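Local coordinates for protein phage terminase large subunit (Thermus phage P7426, PDB 4ZNL) that probably powers viral DNA packaging as an ATP-driven motor and cuts the genome as an endonuclease, this chain being the N-terminal ATPase part, at residues D149-D154 / P170-R175; L9-K14 / A56-F61. All blocks are in the same frame, centred on the assembly; numbering follows the deposited sequence.

Interaction 1: residues D149-D154 / P170-R175; sequences DFVILD and PTLSVR
Strand 150-154 of the predicted Walker B motif in a P-loop ATPase, with D149 just before it and V151 within it, meets the loop 170-175, which follows helix 161-168 and leads into the neighbouring parallel strand 178-183, so the contact lies within a beta-alpha-beta crossover. Just before the strand D149 and R175 form a two-pronged salt bridge. R175 NH2 donates to D149 OD2 at 3.0 Å, while R175 NE reaches D149 OD1 at 3.2 Å in a weak, bent bond. The fit is not coplanar: carboxylate and guanidinium planes are turned 36° apart, and NH2 arrives from above the carboxylate plane. R175 CG lies 3.6 Å from D149 OD1, and bends at chi2 and chi3 bring NE and NH2 round to the carboxylate. Q67 joins both partners, its backbone N donating to D149 OD2 and its side-chain OE1 accepting from R175 NH2.

Deeper in, the chemistry turns apolar. V151 points at the loop and divides its two methyls: CG2 rests 3.7 Å from L172 CD1, and CG1 lies 3.8 Å from T171 OG1, whose hydrogen bond goes to I168 O. L172 CD2 also lies 4.0 Å from the backbone C of F150. At the far end of the strand, D154 belongs to the magnesium site and hydrogen-bonds S49, away from this contact. The chemistry implies a graded join: a charged pair, with Q67 gripping each partner, fixes the partly exposed residue before the strand, while buried branched side chains seat the crossover against its first residues.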
# COMPACT_ATOMS: atom_id res chain seq x y z
N ASP A 149 -1.03 -9.16 -10.33
CA ASP A 149 0.38 -9.19 -9.95
C ASP A 149 0.63 -8.63 -8.56
O ASP A 149 1.62 -8.99 -7.91
CB ASP A 149 1.22 -8.40 -10.95
CG ASP A 149 1.07 -8.90 -12.37
OD1 ASP A 149 1.69 -9.93 -12.69
OD2 ASP A 149 0.33 -8.27 -13.15
N PHE A 150 -0.25 -7.73 -8.12
CA PHE A 150 -0.11 -7.17 -6.78
C PHE A 150 -1.43 -6.69 -6.20
O PHE A 150 -2.36 -6.33 -6.93
CB PHE A 150 0.89 -6.00 -6.79
CG PHE A 150 0.42 -4.79 -7.56
CD1 PHE A 150 -0.23 -3.76 -6.90
CD2 PHE A 150 0.66 -4.68 -8.91
CE1 PHE A 150 -0.66 -2.63 -7.60
CE2 PHE A 150 0.24 -3.56 -9.62
CZ PHE A 150 -0.42 -2.53 -8.96
N VAL A 151 -1.50 -6.71 -4.88
CA VAL A 151 -2.58 -6.04 -4.18
C VAL A 151 -2.00 -5.25 -3.02
O VAL A 151 -0.99 -5.62 -2.42
CB VAL A 151 -3.65 -7.02 -3.67
CG1 VAL A 151 -4.38 -7.67 -4.86
CG2 VAL A 151 -3.01 -8.06 -2.77
N ILE A 152 -2.65 -4.13 -2.74
CA ILE A 152 -2.32 -3.28 -1.61
C ILE A 152 -3.61 -3.14 -0.83
O ILE A 152 -4.61 -2.72 -1.39
CB ILE A 152 -1.79 -1.92 -2.07
CG1 ILE A 152 -0.50 -2.08 -2.87
CG2 ILE A 152 -1.59 -0.96 -0.90
CD1 ILE A 152 -0.25 -0.93 -3.87
N LEU A 153 -3.59 -3.52 0.45
CA LEU A 153 -4.74 -3.31 1.34
C LEU A 153 -4.47 -2.13 2.25
O LEU A 153 -3.58 -2.18 3.09
CB LEU A 153 -5.04 -4.55 2.18
CG LEU A 153 -5.68 -5.74 1.47
CD1 LEU A 153 -4.71 -6.36 0.50
CD2 LEU A 153 -6.16 -6.75 2.51
N ASP A 154 -5.24 -1.06 2.06
CA ASP A 154 -5.12 0.16 2.87
C ASP A 154 -6.14 0.09 4.02
O ASP A 154 -7.27 -0.36 3.82
CB ASP A 154 -5.34 1.39 1.98
CG ASP A 154 -4.86 2.68 2.62
OD1 ASP A 154 -4.19 2.62 3.68
OD2 ASP A 154 -5.15 3.76 2.08
N PRO A 170 -6.51 -15.19 -3.44
CA PRO A 170 -6.50 -16.04 -4.64
C PRO A 170 -6.13 -15.31 -5.92
O PRO A 170 -5.69 -15.96 -6.87
CB PRO A 170 -7.95 -16.54 -4.72
CG PRO A 170 -8.45 -16.47 -3.33
CD PRO A 170 -7.80 -15.25 -2.74
N THR A 171 -6.29 -13.99 -5.96
CA THR A 171 -5.96 -13.23 -7.17
C THR A 171 -4.47 -13.25 -7.43
O THR A 171 -4.04 -12.96 -8.54
CB THR A 171 -6.40 -11.74 -7.08
OG1 THR A 171 -5.56 -11.05 -6.16
CG2 THR A 171 -7.85 -11.62 -6.66
N LEU A 172 -3.69 -13.59 -6.40
CA LEU A 172 -2.23 -13.57 -6.48
C LEU A 172 -1.60 -14.92 -6.83
O LEU A 172 -0.39 -14.99 -7.05
CB LEU A 172 -1.66 -13.10 -5.13
CG LEU A 172 -2.18 -11.75 -4.67
CD1 LEU A 172 -1.64 -11.45 -3.28
CD2 LEU A 172 -1.81 -10.65 -5.65
N SER A 173 -2.40 -15.98 -6.89
CA SER A 173 -1.88 -17.35 -7.00
C SER A 173 -1.13 -17.66 -8.29
O SER A 173 -0.02 -18.19 -8.26
CB SER A 173 -3.02 -18.37 -6.87
OG SER A 173 -3.80 -18.11 -5.72
N VAL A 174 -1.74 -17.37 -9.44
CA VAL A 174 -1.16 -17.74 -10.72
C VAL A 174 0.20 -17.10 -10.92
O VAL A 174 1.13 -17.73 -11.42
CB VAL A 174 -2.07 -17.33 -11.91
CG1 VAL A 174 -1.38 -17.61 -13.24
CG2 VAL A 174 -3.39 -18.06 -11.85
N ARG A 175 0.30 -15.84 -10.53
CA ARG A 175 1.49 -15.07 -10.81
C ARG A 175 2.43 -15.02 -9.64
O ARG A 175 3.50 -14.42 -9.74
CB ARG A 175 1.12 -13.65 -11.21
CG ARG A 175 0.98 -13.49 -12.70
CD ARG A 175 -0.43 -13.29 -13.17
NE ARG A 175 -0.74 -11.88 -13.25
CZ ARG A 175 -1.65 -11.34 -14.06
NH1 ARG A 175 -2.36 -12.10 -14.88
NH2 ARG A 175 -1.86 -10.04 -14.04

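Interaction 2: residues L9-K14 / A56-F61; sequences LRPSDK and AVFELF
The F58 ring, carried by helix 48-62, receives P11 over one face, with P11 CD 3.8 Å from the ring centroid and almost on its normal, a CH-pi contact. P11 CB adds to it, 3.6 Å from F58 CD1. At the edge of the ring come L9 O, 3.3 Å from CE2, and a water near the ring plane; F15 meets the ring edge-to-face. CG of F58 is anti to the backbone N (chi1 171°), and the ring extends from the helix to the 9-11 chain. The R10 guanidinium stands 77° from the ring plane, with P11 CD over one of its own faces.

R10 curls back on itself to donate from NH1 to L9 O at 3.3 Å, in the carbonyl plane and on a lone pair. That same oxygen accepts from the water at 2.9 Å; the water's other leg, to E59 OE2, is unusually short and its length doubtful. R10 NH1 stays 4.4 Å from E59 OE2, beyond a salt bridge; R10 instead pairs with E55 and donates to H31 O, while E59 OE1 pairs with R63 and OE2 also accepts from W178 NE1. The chemistry implies that one aromatic ring packs against residues 9-11, with a CH-pi contact at its face, while the water probably links carbonyl and carboxylate.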
# COMPACT_ATOMS: atom_id res chain seq x y z
N LEU A 9 11.87 -6.28 -8.46
CA LEU A 9 12.14 -4.88 -8.75
C LEU A 9 11.48 -3.94 -7.74
O LEU A 9 10.28 -4.04 -7.50
CB LEU A 9 11.66 -4.54 -10.17
CG LEU A 9 12.24 -5.41 -11.29
CD1 LEU A 9 11.75 -4.94 -12.65
CD2 LEU A 9 13.76 -5.45 -11.26
N ARG A 10 12.29 -3.04 -7.17
CA ARG A 10 11.83 -2.06 -6.18
C ARG A 10 12.23 -0.63 -6.57
O ARG A 10 13.25 -0.43 -7.25
CB ARG A 10 12.40 -2.39 -4.79
CG ARG A 10 12.19 -3.82 -4.33
CD ARG A 10 10.71 -4.20 -4.30
NE ARG A 10 9.90 -3.21 -3.60
CZ ARG A 10 8.72 -2.75 -4.01
NH1 ARG A 10 8.17 -3.18 -5.15
NH2 ARG A 10 8.08 -1.85 -3.28
N PRO A 11 11.45 0.37 -6.13
CA PRO A 11 11.66 1.74 -6.60
C PRO A 11 13.00 2.35 -6.19
O PRO A 11 13.47 2.21 -5.06
CB PRO A 11 10.49 2.52 -5.97
CG PRO A 11 9.96 1.66 -4.90
CD PRO A 11 10.24 0.25 -5.30
N SER A 12 13.60 3.05 -7.15
CA SER A 12 14.87 3.71 -6.96
C SER A 12 14.71 5.09 -6.37
O SER A 12 13.60 5.66 -6.38
CB SER A 12 15.60 3.82 -8.30
OG SER A 12 14.93 4.74 -9.14
N ASP A 13 15.82 5.64 -5.88
CA ASP A 13 15.87 7.04 -5.47
C ASP A 13 15.36 7.95 -6.58
O ASP A 13 14.66 8.93 -6.33
CB ASP A 13 17.29 7.45 -5.07
CG ASP A 13 18.38 6.99 -6.06
OD1 ASP A 13 18.08 6.53 -7.20
OD2 ASP A 13 19.58 7.11 -5.69
N LYS A 14 15.70 7.61 -7.82
CA LYS A 14 15.34 8.44 -8.96
C LYS A 14 13.84 8.41 -9.20
O LYS A 14 13.24 9.42 -9.59
CB LYS A 14 16.09 7.97 -10.21
CG LYS A 14 15.98 8.91 -11.40
CD LYS A 14 16.36 10.33 -10.99
CE LYS A 14 17.10 11.09 -12.07
NZ LYS A 14 17.83 12.25 -11.47
N ALA A 56 1.65 1.70 -6.12
CA ALA A 56 0.81 1.43 -7.28
C ALA A 56 1.37 2.10 -8.53
O ALA A 56 1.38 1.51 -9.62
CB ALA A 56 -0.62 1.91 -7.02
N VAL A 57 1.88 3.32 -8.37
CA VAL A 57 2.46 4.06 -9.49
C VAL A 57 3.73 3.38 -10.00
O VAL A 57 3.97 3.30 -11.20
CB VAL A 57 2.80 5.51 -9.08
CG1 VAL A 57 3.64 6.19 -10.16
CG2 VAL A 57 1.53 6.29 -8.83
N PHE A 58 4.56 2.90 -9.08
CA PHE A 58 5.79 2.23 -9.46
C PHE A 58 5.50 1.05 -10.39
O PHE A 58 6.12 0.92 -11.45
CB PHE A 58 6.55 1.76 -8.21
CG PHE A 58 7.72 0.87 -8.52
CD1 PHE A 58 8.90 1.40 -9.01
CD2 PHE A 58 7.64 -0.49 -8.31
CE1 PHE A 58 9.97 0.58 -9.30
CE2 PHE A 58 8.72 -1.31 -8.60
CZ PHE A 58 9.88 -0.77 -9.08
N GLU A 59 4.53 0.22 -10.02
CA GLU A 59 4.15 -0.94 -10.83
C GLU A 59 3.65 -0.55 -12.21
O GLU A 59 4.03 -1.15 -13.21
CB GLU A 59 3.08 -1.76 -10.12
CG GLU A 59 3.58 -2.49 -8.88
CD GLU A 59 4.44 -3.71 -9.21
OE1 GLU A 59 4.13 -4.43 -10.17
OE2 GLU A 59 5.43 -3.94 -8.49
N LEU A 60 2.77 0.44 -12.27
CA LEU A 60 2.21 0.88 -13.55
C LEU A 60 3.29 1.27 -14.55
O LEU A 60 3.20 0.91 -15.73
CB LEU A 60 1.26 2.06 -13.32
CG LEU A 60 -0.10 1.70 -12.68
CD1 LEU A 60 -0.78 2.94 -12.13
CD2 LEU A 60 -1.01 1.02 -13.69
N PHE A 61 4.32 1.98 -14.09
CA PHE A 61 5.35 2.53 -14.97
C PHE A 61 6.63 1.70 -15.06
O PHE A 61 7.26 1.64 -16.12
CB PHE A 61 5.71 3.95 -14.52
CG PHE A 61 4.68 4.98 -14.87
CD1 PHE A 61 4.76 5.67 -16.07
CD2 PHE A 61 3.62 5.24 -14.02
CE1 PHE A 61 3.80 6.61 -16.41
CE2 PHE A 61 2.66 6.17 -14.35
CZ PHE A 61 2.74 6.86 -15.55
O HOH W 1 7.58 -5.07 -8.00

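How the interactions relate
The two contacts show how place in the fold goes with different chemistry. Interaction 1 is mostly buried and lies within the sheet's crossover, whereas interaction 2 is only partly buried and attaches the N-terminal arm to helix 48-62. Their centres are about 17 Å apart, yet the elements meet: helix 48-62, which carries one half of interaction 2, packs on F150 and I152 of the strand in interaction 1, with F150 CE2 3.4 Å from E59 CB and I152 CD1 near the backbone N of A56. Charge pairs directly in interaction 1; in interaction 2 R10 and E59 stay beyond a salt bridge, a water probably joins E59 to the L9 carbonyl instead, and an aromatic face replaces the aliphatic branches.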